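Local coordinates for enoyl-acyl carrier protein reductase (Uncultured bacterium, PDB 6KIA) that probably reduces the enoyl double bond of acyl carrier protein-linked fatty acid intermediates with NADH, at residues 37-40 / 41-44; 107-110 / 111-114; 186-189 / 190-193; 411-415 / 416-420. All blocks are in the same frame, centred on the assembly; numbering follows the deposited sequence.

Interaction 1: residues 37-40 / 41-44; sequences LINE and ARDA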
loop_
_atom_site.group_PDB
_atom_site.type_symbol
_atom_site.label_atom_id
_atom_site.label_comp_id
_atom_site.label_asym_id
_atom_site.label_seq_id
_atom_site.Cartn_x
_atom_site.Cartn_y
_atom_site.Cartn_z
ATOM N N LEU A 37 3.259 9.294 7.322
ATOM C CA LEU A 37 4.710 9.408 7.332
ATOM C C LEU A 37 5.159 10.815 6.963
ATOM O O LEU A 37 6.033 11.399 7.611
ATOM C CB LEU A 37 5.310 8.375 6.371
ATOM C CG LEU A 37 6.833 8.385 6.201
ATOM C CD1 LEU A 37 7.533 8.305 7.555
ATOM C CD2 LEU A 37 7.242 7.217 5.331
ATOM N N ILE A 38 4.556 11.369 5.923
ATOM C CA ILE A 38 4.971 12.674 5.462
ATOM C C ILE A 38 4.684 13.741 6.533
ATOM O O ILE A 38 5.521 14.638 6.756
ATOM C CB ILE A 38 4.340 13.020 4.108
ATOM C CG1 ILE A 38 5.146 14.151 3.468
ATOM C CG2 ILE A 38 2.893 13.392 4.246
ATOM C CD1 ILE A 38 4.819 14.365 2.007
ATOM N N ASN A 39 3.588 13.594 7.274
ATOM C CA ASN A 39 3.325 14.575 8.321
ATOM C C ASN A 39 4.418 14.521 9.381
ATOM O O ASN A 39 4.855 15.564 9.916
ATOM C CB ASN A 39 1.964 14.335 8.980
ATOM C CG ASN A 39 0.797 14.532 8.021
ATOM O OD1 ASN A 39 0.932 15.157 6.966
ATOM N ND2 ASN A 39 -0.360 14.020 8.402
ATOM N N GLU A 40 4.924 13.315 9.644
ATOM C CA GLU A 40 6.017 13.180 10.604
ATOM C C GLU A 40 7.249 13.901 10.091
ATOM O O GLU A 40 7.928 14.665 10.823
ATOM C CB GLU A 40 6.331 11.707 10.874
ATOM C CG GLU A 40 5.237 11.077 11.689
ATOM C CD GLU A 40 5.240 11.594 13.107
ATOM O OE1 GLU A 40 6.340 11.771 13.675
ATOM O OE2 GLU A 40 4.156 11.920 13.609
ATOM N N ALA A 41 7.527 13.676 8.816
ATOM C CA ALA A 41 8.697 14.309 8.229
ATOM C C ALA A 41 8.549 15.825 8.285
ATOM O O ALA A 41 9.526 16.549 8.546
ATOM C CB ALA A 41 8.883 13.842 6.808
ATOM N N ARG A 42 7.324 16.301 8.066
ATOM C CA ARG A 42 7.081 17.742 8.059
ATOM C C ARG A 42 7.318 18.265 9.467
ATOM O O ARG A 42 7.984 19.294 9.641
ATOM C CB ARG A 42 5.659 18.068 7.558
ATOM C CG ARG A 42 5.408 19.547 7.277
ATOM C CD ARG A 42 4.126 19.797 6.467
ATOM N NE ARG A 42 4.156 19.209 5.126
ATOM C CZ ARG A 42 3.524 18.093 4.773
ATOM N NH1 ARG A 42 2.792 17.426 5.655
ATOM N NH2 ARG A 42 3.616 17.650 3.529
ATOM N N ASP A 43 6.824 17.555 10.488
ATOM C CA ASP A 43 6.917 18.139 11.833
ATOM C C ASP A 43 8.333 18.036 12.388
ATOM O O ASP A 43 8.686 18.754 13.320
ATOM C CB ASP A 43 5.940 17.484 12.825
ATOM C CG ASP A 43 4.513 17.453 12.331
ATOM O OD1 ASP A 43 4.098 18.381 11.604
ATOM O OD2 ASP A 43 3.778 16.518 12.738
ATOM N N ALA A 44 9.161 17.174 11.799
ATOM C CA ALA A 44 10.560 17.089 12.215
ATOM C C ALA A 44 11.379 18.195 11.556
ATOM O O ALA A 44 12.554 18.364 11.864
ATOM C CB ALA A 44 11.151 15.720 11.879
HETATM O O HOH W 1 4.486 15.133 14.911
#

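Interaction 2: residues 107-110 / 111-114; sequences DMTL and KSWQ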
loop_
_atom_site.group_PDB
_atom_site.type_symbol
_atom_site.label_atom_id
_atom_site.label_comp_id
_atom_site.label_asym_id
_atom_site.label_seq_id
_atom_site.Cartn_x
_atom_site.Cartn_y
_atom_site.Cartn_z
ATOM N N ASP A 107 -9.645 -6.466 -27.821
ATOM C CA ASP A 107 -10.707 -7.261 -28.427
ATOM C C ASP A 107 -11.070 -8.488 -27.593
ATOM O O ASP A 107 -11.805 -9.366 -28.051
ATOM C CB ASP A 107 -10.321 -7.655 -29.854
ATOM C CG ASP A 107 -10.415 -6.481 -30.821
ATOM O OD1 ASP A 107 -11.498 -5.858 -30.893
ATOM O OD2 ASP A 107 -9.410 -6.180 -31.502
ATOM N N MET A 108 -10.591 -8.520 -26.348
ATOM C CA MET A 108 -11.056 -9.518 -25.384
ATOM C C MET A 108 -12.482 -9.186 -24.969
ATOM O O MET A 108 -12.812 -8.026 -24.745
ATOM C CB MET A 108 -10.156 -9.564 -24.143
ATOM C CG MET A 108 -8.744 -10.024 -24.420
ATOM S SD MET A 108 -7.869 -10.436 -22.897
ATOM C CE MET A 108 -6.339 -11.096 -23.574
ATOM N N THR A 109 -13.321 -10.208 -24.865
ATOM C CA THR A 109 -14.702 -10.023 -24.443
ATOM C C THR A 109 -14.957 -10.855 -23.207
ATOM O O THR A 109 -14.086 -11.614 -22.778
ATOM C CB THR A 109 -15.707 -10.437 -25.543
ATOM O OG1 THR A 109 -15.714 -11.866 -25.675
ATOM C CG2 THR A 109 -15.342 -9.800 -26.879
ATOM N N LEU A 110 -16.143 -10.710 -22.625
ATOM C CA LEU A 110 -16.479 -11.483 -21.443
ATOM C C LEU A 110 -16.502 -12.974 -21.742
ATOM O O LEU A 110 -16.168 -13.780 -20.878
ATOM C CB LEU A 110 -17.830 -11.041 -20.882
ATOM C CG LEU A 110 -17.771 -9.705 -20.144
ATOM C CD1 LEU A 110 -19.173 -9.249 -19.763
ATOM C CD2 LEU A 110 -16.870 -9.812 -18.920
ATOM N N LYS A 111 -16.892 -13.337 -22.961
ATOM C CA LYS A 111 -16.843 -14.741 -23.372
ATOM C C LYS A 111 -15.444 -15.242 -23.749
ATOM O O LYS A 111 -15.163 -16.437 -23.628
ATOM C CB LYS A 111 -17.816 -15.014 -24.524
ATOM C CG LYS A 111 -19.148 -15.580 -24.036
ATOM C CD LYS A 111 -20.225 -15.609 -25.109
ATOM C CE LYS A 111 -21.335 -16.593 -24.724
ATOM N NZ LYS A 111 -22.035 -16.240 -23.456
ATOM N N SER A 112 -14.577 -14.360 -24.239
ATOM C CA SER A 112 -13.347 -14.835 -24.871
ATOM C C SER A 112 -12.115 -14.734 -23.975
ATOM O O SER A 112 -11.128 -15.429 -24.208
ATOM C CB SER A 112 -13.088 -14.081 -26.179
ATOM O OG SER A 112 -12.549 -12.791 -25.965
ATOM N N TRP A 113 -12.164 -13.884 -22.952
ATOM C CA TRP A 113 -10.933 -13.491 -22.264
ATOM C C TRP A 113 -10.179 -14.641 -21.581
ATOM O O TRP A 113 -8.951 -14.607 -21.523
ATOM C CB TRP A 113 -11.219 -12.394 -21.228
ATOM C CG TRP A 113 -11.986 -12.846 -20.033
ATOM C CD1 TRP A 113 -13.338 -12.817 -19.871
ATOM C CD2 TRP A 113 -11.446 -13.379 -18.816
ATOM N NE1 TRP A 113 -13.676 -13.314 -18.635
ATOM C CE2 TRP A 113 -12.531 -13.662 -17.964
ATOM C CE3 TRP A 113 -10.145 -13.644 -18.359
ATOM C CZ2 TRP A 113 -12.362 -14.199 -16.691
ATOM C CZ3 TRP A 113 -9.982 -14.184 -17.106
ATOM C CH2 TRP A 113 -11.082 -14.447 -16.275
ATOM N N GLN A 114 -10.879 -15.662 -21.088
ATOM C CA GLN A 114 -10.193 -16.722 -20.338
ATOM C C GLN A 114 -9.343 -17.578 -21.265
ATOM O O GLN A 114 -8.349 -18.180 -20.837
ATOM C CB GLN A 114 -11.177 -17.632 -19.602
ATOM C CG GLN A 114 -11.701 -17.085 -18.307
ATOM C CD GLN A 114 -12.234 -18.163 -17.381
ATOM O OE1 GLN A 114 -11.526 -19.105 -17.028
ATOM N NE2 GLN A 114 -13.497 -18.034 -16.995
HETATM O O HOH W 2 -13.874 -15.997 -20.805
HETATM O O HOH W 3 -16.441 -13.636 -17.932
#

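Interaction 3: residues 186-189 / 190-193; sequences FLSS and SALL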
loop_
_atom_site.group_PDB
_atom_site.type_symbol
_atom_site.label_atom_id
_atom_site.label_comp_id
_atom_site.label_asym_id
_atom_site.label_seq_id
_atom_site.Cartn_x
_atom_site.Cartn_y
_atom_site.Cartn_z
ATOM N N PHE A 186 -19.900 -15.654 -8.706
ATOM C CA PHE A 186 -18.560 -15.867 -8.178
ATOM C C PHE A 186 -17.607 -16.235 -9.310
ATOM O O PHE A 186 -17.948 -17.000 -10.196
ATOM C CB PHE A 186 -18.537 -16.982 -7.122
ATOM C CG PHE A 186 -17.137 -17.409 -6.724
ATOM C CD1 PHE A 186 -16.368 -16.617 -5.890
ATOM C CD2 PHE A 186 -16.589 -18.593 -7.201
ATOM C CE1 PHE A 186 -15.073 -16.994 -5.527
ATOM C CE2 PHE A 186 -15.292 -18.975 -6.846
ATOM C CZ PHE A 186 -14.537 -18.170 -6.010
ATOM N N LEU A 187 -16.404 -15.685 -9.264
ATOM C CA LEU A 187 -15.338 -16.057 -10.188
ATOM C C LEU A 187 -14.051 -16.176 -9.385
ATOM O O LEU A 187 -13.686 -15.245 -8.680
ATOM C CB LEU A 187 -15.188 -15.014 -11.291
ATOM C CG LEU A 187 -14.196 -15.304 -12.417
ATOM C CD1 LEU A 187 -14.517 -16.610 -13.119
ATOM C CD2 LEU A 187 -14.214 -14.140 -13.394
ATOM N N SER A 188 -13.376 -17.320 -9.471
ATOM C CA SER A 188 -12.206 -17.531 -8.629
ATOM C C SER A 188 -11.024 -16.711 -9.123
ATOM O O SER A 188 -10.891 -16.457 -10.324
ATOM C CB SER A 188 -11.828 -19.012 -8.566
ATOM O OG SER A 188 -10.968 -19.367 -9.637
ATOM N N SER A 189 -10.170 -16.321 -8.180
ATOM C CA SER A 189 -8.937 -15.600 -8.479
ATOM C C SER A 189 -8.072 -16.377 -9.475
ATOM O O SER A 189 -7.429 -15.794 -10.365
ATOM C CB SER A 189 -8.160 -15.342 -7.192
ATOM O OG SER A 189 -7.960 -16.554 -6.475
ATOM N N SER A 190 -8.097 -17.700 -9.331
ATOM C CA SER A 190 -7.344 -18.608 -10.189
ATOM C C SER A 190 -7.737 -18.482 -11.653
ATOM O O SER A 190 -6.887 -18.627 -12.539
ATOM C CB SER A 190 -7.528 -20.048 -9.719
ATOM O OG SER A 190 -6.783 -20.263 -8.534
ATOM N N ALA A 191 -9.019 -18.239 -11.913
ATOM C CA ALA A 191 -9.497 -18.066 -13.288
ATOM C C ALA A 191 -8.802 -16.876 -13.960
ATOM O O ALA A 191 -8.398 -16.940 -15.128
ATOM C CB ALA A 191 -11.019 -17.888 -13.312
ATOM N N LEU A 192 -8.658 -15.781 -13.219
ATOM C CA LEU A 192 -7.930 -14.641 -13.749
ATOM C C LEU A 192 -6.452 -14.967 -13.906
ATOM O O LEU A 192 -5.851 -14.722 -14.960
ATOM C CB LEU A 192 -8.079 -13.419 -12.830
ATOM C CG LEU A 192 -7.273 -12.191 -13.256
ATOM C CD1 LEU A 192 -7.692 -11.705 -14.628
ATOM C CD2 LEU A 192 -7.384 -11.065 -12.211
ATOM N N LEU A 193 -5.852 -15.483 -12.838
ATOM C CA LEU A 193 -4.394 -15.623 -12.822
ATOM C C LEU A 193 -3.879 -16.658 -13.837
ATOM O O LEU A 193 -2.743 -16.554 -14.304
ATOM C CB LEU A 193 -3.902 -15.958 -11.410
ATOM C CG LEU A 193 -4.078 -14.853 -10.356
ATOM C CD1 LEU A 193 -3.073 -15.016 -9.233
ATOM C CD2 LEU A 193 -3.970 -13.454 -10.963
#

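Interaction 4: residues 411-415 / 416-420; sequences FHESS and NPAGP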
loop_
_atom_site.group_PDB
_atom_site.type_symbol
_atom_site.label_atom_id
_atom_site.label_comp_id
_atom_site.label_asym_id
_atom_site.label_seq_id
_atom_site.Cartn_x
_atom_site.Cartn_y
_atom_site.Cartn_z
ATOM N N PHE A 411 8.512 6.426 10.748
ATOM C CA PHE A 411 9.461 7.547 10.776
ATOM C C PHE A 411 10.562 7.296 11.797
ATOM O O PHE A 411 11.757 7.493 11.505
ATOM C CB PHE A 411 8.739 8.867 11.081
ATOM C CG PHE A 411 9.641 10.073 10.967
ATOM C CD1 PHE A 411 10.110 10.497 9.738
ATOM C CD2 PHE A 411 10.041 10.751 12.111
ATOM C CE1 PHE A 411 10.982 11.614 9.650
ATOM C CE2 PHE A 411 10.895 11.859 12.034
ATOM C CZ PHE A 411 11.353 12.288 10.798
ATOM N N HIS A 412 10.187 6.837 12.994
ATOM C CA HIS A 412 11.194 6.617 14.031
ATOM C C HIS A 412 11.971 5.308 13.842
ATOM O O HIS A 412 13.183 5.272 14.069
ATOM C CB HIS A 412 10.551 6.679 15.426
ATOM C CG HIS A 412 10.119 8.055 15.829
ATOM N ND1 HIS A 412 10.999 9.116 15.903
ATOM C CD2 HIS A 412 8.913 8.539 16.217
ATOM C CE1 HIS A 412 10.351 10.195 16.308
ATOM N NE2 HIS A 412 9.084 9.875 16.495
ATOM N N GLU A 413 11.304 4.232 13.416
ATOM C CA GLU A 413 12.030 3.004 13.169
ATOM C C GLU A 413 13.079 3.217 12.073
ATOM O O GLU A 413 14.159 2.627 12.116
ATOM C CB GLU A 413 11.075 1.878 12.776
ATOM C CG GLU A 413 11.730 0.494 12.677
ATOM C CD GLU A 413 12.279 -0.004 14.016
ATOM O OE1 GLU A 413 11.894 0.521 15.088
ATOM O OE2 GLU A 413 13.079 -0.954 13.993
ATOM N N SER A 414 12.770 4.049 11.085
ATOM C CA SER A 414 13.745 4.253 10.010
ATOM C C SER A 414 14.998 4.979 10.475
ATOM O O SER A 414 16.015 4.891 9.817
ATOM C CB SER A 414 13.135 4.985 8.825
ATOM O OG SER A 414 12.096 4.217 8.225
ATOM N N SER A 415 14.965 5.672 11.601
ATOM C CA SER A 415 16.225 6.235 12.073
ATOM C C SER A 415 17.193 5.130 12.470
ATOM O O SER A 415 18.401 5.282 12.319
ATOM C CB SER A 415 16.030 7.209 13.236
ATOM O OG SER A 415 15.552 8.464 12.776
ATOM N N ASN A 416 16.672 4.027 12.989
ATOM C CA ASN A 416 17.506 2.887 13.378
ATOM C C ASN A 416 16.767 1.570 13.196
ATOM O O ASN A 416 16.293 0.976 14.163
ATOM C CB ASN A 416 17.950 3.022 14.837
ATOM C CG ASN A 416 18.921 1.931 15.252
ATOM O OD1 ASN A 416 19.699 1.435 14.438
ATOM N ND2 ASN A 416 18.879 1.556 16.528
ATOM N N PRO A 417 16.633 1.130 11.943
ATOM C CA PRO A 417 15.744 -0.004 11.648
ATOM C C PRO A 417 16.265 -1.373 12.089
ATOM O O PRO A 417 17.454 -1.659 11.935
ATOM C CB PRO A 417 15.610 0.055 10.126
ATOM C CG PRO A 417 16.872 0.749 9.650
ATOM C CD PRO A 417 17.182 1.759 10.730
ATOM N N ALA A 418 15.363 -2.215 12.592
ATOM C CA ALA A 418 15.741 -3.541 13.063
ATOM C C ALA A 418 16.079 -4.490 11.920
ATOM O O ALA A 418 16.874 -5.410 12.097
ATOM C CB ALA A 418 14.641 -4.132 13.908
ATOM N N GLY A 419 15.491 -4.274 10.746
ATOM C CA GLY A 419 15.696 -5.200 9.652
ATOM C C GLY A 419 15.061 -4.756 8.352
ATOM O O GLY A 419 14.405 -3.724 8.301
ATOM N N PRO A 420 15.243 -5.550 7.297
ATOM C CA PRO A 420 14.741 -5.180 5.971
ATOM C C PRO A 420 13.219 -5.326 5.807
ATOM O O PRO A 420 12.673 -4.744 4.869
ATOM C CB PRO A 420 15.479 -6.154 5.042
ATOM C CG PRO A 420 15.793 -7.332 5.897
ATOM C CD PRO A 420 16.047 -6.789 7.268
HETATM O O HOH W 4 14.399 1.803 16.073
#

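Interaction 1: residues 37-40 / 41-44
In the last turns of helix 34-43, the helix of the beta-alpha-beta unit between strands 21-25 and 47-56, I38 and N39 meet R42 while the backbone closes its i to i+4 ladder. A41 N gives a bond to L37 O at 3.0 Å, R42 N to I38 O at 2.8 Å and D43 N to N39 O at 2.9 Å; A44 N follows on E40 O. The R42 chain leaves with CG anti to its backbone N (chi1 -169°) and folds back at chi3, which carries the guanidinium over the preceding turn. There NH2 lies 3.8 Å from I38 CD1, a van der Waals approach to the aliphatic tip, while NH1 reaches N39 OD1 at 3.2 Å. This second contact is a weak hydrogen bond, bent to 124° at the hydrogen, with OD1 near the guanidinium plane at its edge; the N39 amide and R42 guanidinium planes stand 58° apart. On the acidic side, one water donates to D43 OD2 at 2.7 Å and only weakly to E40 OE2, so it partly bridges two carboxylates of like charge. L37, I38 and A41 form the apolar side of the helix, buried against F22 of strand 21-25, with I48 of strand 47-56 also touching I38 and A41. Such an amphipathic helix, polar outside and apolar on the sheet, is typical of a Rossmann-like beta-alpha-beta crossover.

Interaction 2: residues 107-110 / 111-114
T109 N bonds firmly to S112 OG and S112 N returns a weak bond to T109 OG1, a capping-box-like pair in the loop between helices 101-105 and 120-146, although no regular helix follows. Among the hydrogen bonds, the one from T109 N to S112 OG measures 2.9 Å and is nearly straight at 165°. The weak return bond from S112 N to T109 OG1 spans 3.1 Å, and K111 N makes a still longer weak one to the same oxygen. Both hydroxyl oxygens sit between their own backbone N and carbonyl carbon (chi1 72° for T109, 78° for S112), which turns each hydroxyl toward the other residue's backbone N. S112 OG is also hydrogen-bonded to D116 OD2, linking the turn to the chain that follows. T109 O takes two backbone donors from the same face of its carbonyl plane: W113 N at 3.0 Å, tilted modestly from that plane, and S112 N, which stands well above it.

Apolar contact is slight within the turn: M108 CB rests 4.2 Å from W113 CB. The W113 ring instead packs on L187 and on I174 of helix 169-180, while L110 touches A173 of that helix, so the loop lies against it. Q114 CG lies over one face of the indole, offset toward the rim.

Two waters join the polar atoms of the turn. One accepts from Q114 N and lies within hydrogen-bonding range of L110 O and K111 O. The second, in the plane of the indole at its edge, accepts from W113 NE1 at 2.9 Å and donates to L110 O at 3.0 Å.

Interaction 3: residues 186-189 / 190-193
S188 caps the N-terminus of the short helix 189-194, and its hydroxyl and carbonyl both turn to A191 N. The side-chain bond, OG to A191 N, spans 3.2 Å with an angle of 145° at the hydrogen; the backbone bond from A191 N to S188 O is 3.0 Å but weak. The hydroxyl gets there because OG lies between the backbone N and the carbonyl carbon of S188 (chi1 87°), facing the first turn. Just inside the cap, L193 N donates to S189 O at 2.9 Å and 163°, in the carbonyl plane, the first firm rung of the helix.

The tighter part of the contact centres on the buried S189 and L192, with L187 CD1 against A191 CB beside it at 3.7 Å. A leucine just before the cap thus lies against the first turn, and the same side chain continues onto I174 and R177 of helix 169-180. L192 packs on F171 and I178 of that helix, and the S189 side chain touches S259 and P367, where its OG has a hydrogen-bond partner elsewhere in the structure. S189 N is held by N368 OD1.

By contrast, S188 and S190 are only partly buried and form the more open side; S190 CB lies 3.5 Å from S188 OG, and S190 also touches P367. The chemistry implies an N-cap divided by task: serine oxygens satisfy an amide N-H of the opening turn, while leucines seat the helix against helix 169-180.

Interaction 4: residues 411-415 / 416-420
E413 carries its CG anti to the backbone N (chi1 -172°) and bends at chi2, and these two torsions swing its carboxylate toward the outgoing chain, to the backbone of A418. OE2 accepts from A418 N at 3.0 Å, with an angle of 140° at the hydrogen; the N-H arrives on the anti side of the carboxylate, 20° out of its plane. A418 CB lies alongside, 3.5 Å from the same oxygen. Near the other oxygen, a water that lies 2.8 Å from N416 O may also bond weakly to E413 OE1. On the backbone, residues E413 to N416 form a type I beta turn, closed by a weak bond from N416 N to E413 O at 3.0 Å. P417, which has no N-H to offer, places its ring beside E413 O, with CD 3.4 Å away, and packs on W277 of helix 263-278 and T284 of strand 283-287. Further bonds fix the turn: S414 OG to M410 O and Y286 OH, S415 OG to I15 N, and S415 O to R235 NH2. The chemistry implies a buried carboxylate that supplies an acceptor for a backbone N-H beyond the helix: one oxygen takes that N-H directly and the other may share a water with the N416 carbonyl, as the chain leaves the helix for strand 421-423.

How the interactions relate
The four contacts follow one another along the chain and fall into two pairs on opposite sides of its centre. Interactions 1 and 4, centres about 15 Å apart, lie together beside the mixed, largely parallel sheet of the Rossmann-type core: F411 of helix 394-413 packs on L37, E40, A41 and A44, with A44 CB 3.6 Å from F411 CZ, so an early and a late helix meet. Interactions 2 and 3, centres about 14 Å apart, join where W113 CZ3 lies 3.7 Å from A191 O; both also lean on helix 169-180. The pairs stand about 38 to 47 Å apart between centres, and no atoms touch between them, so the pairs belong to separate parts of the fold.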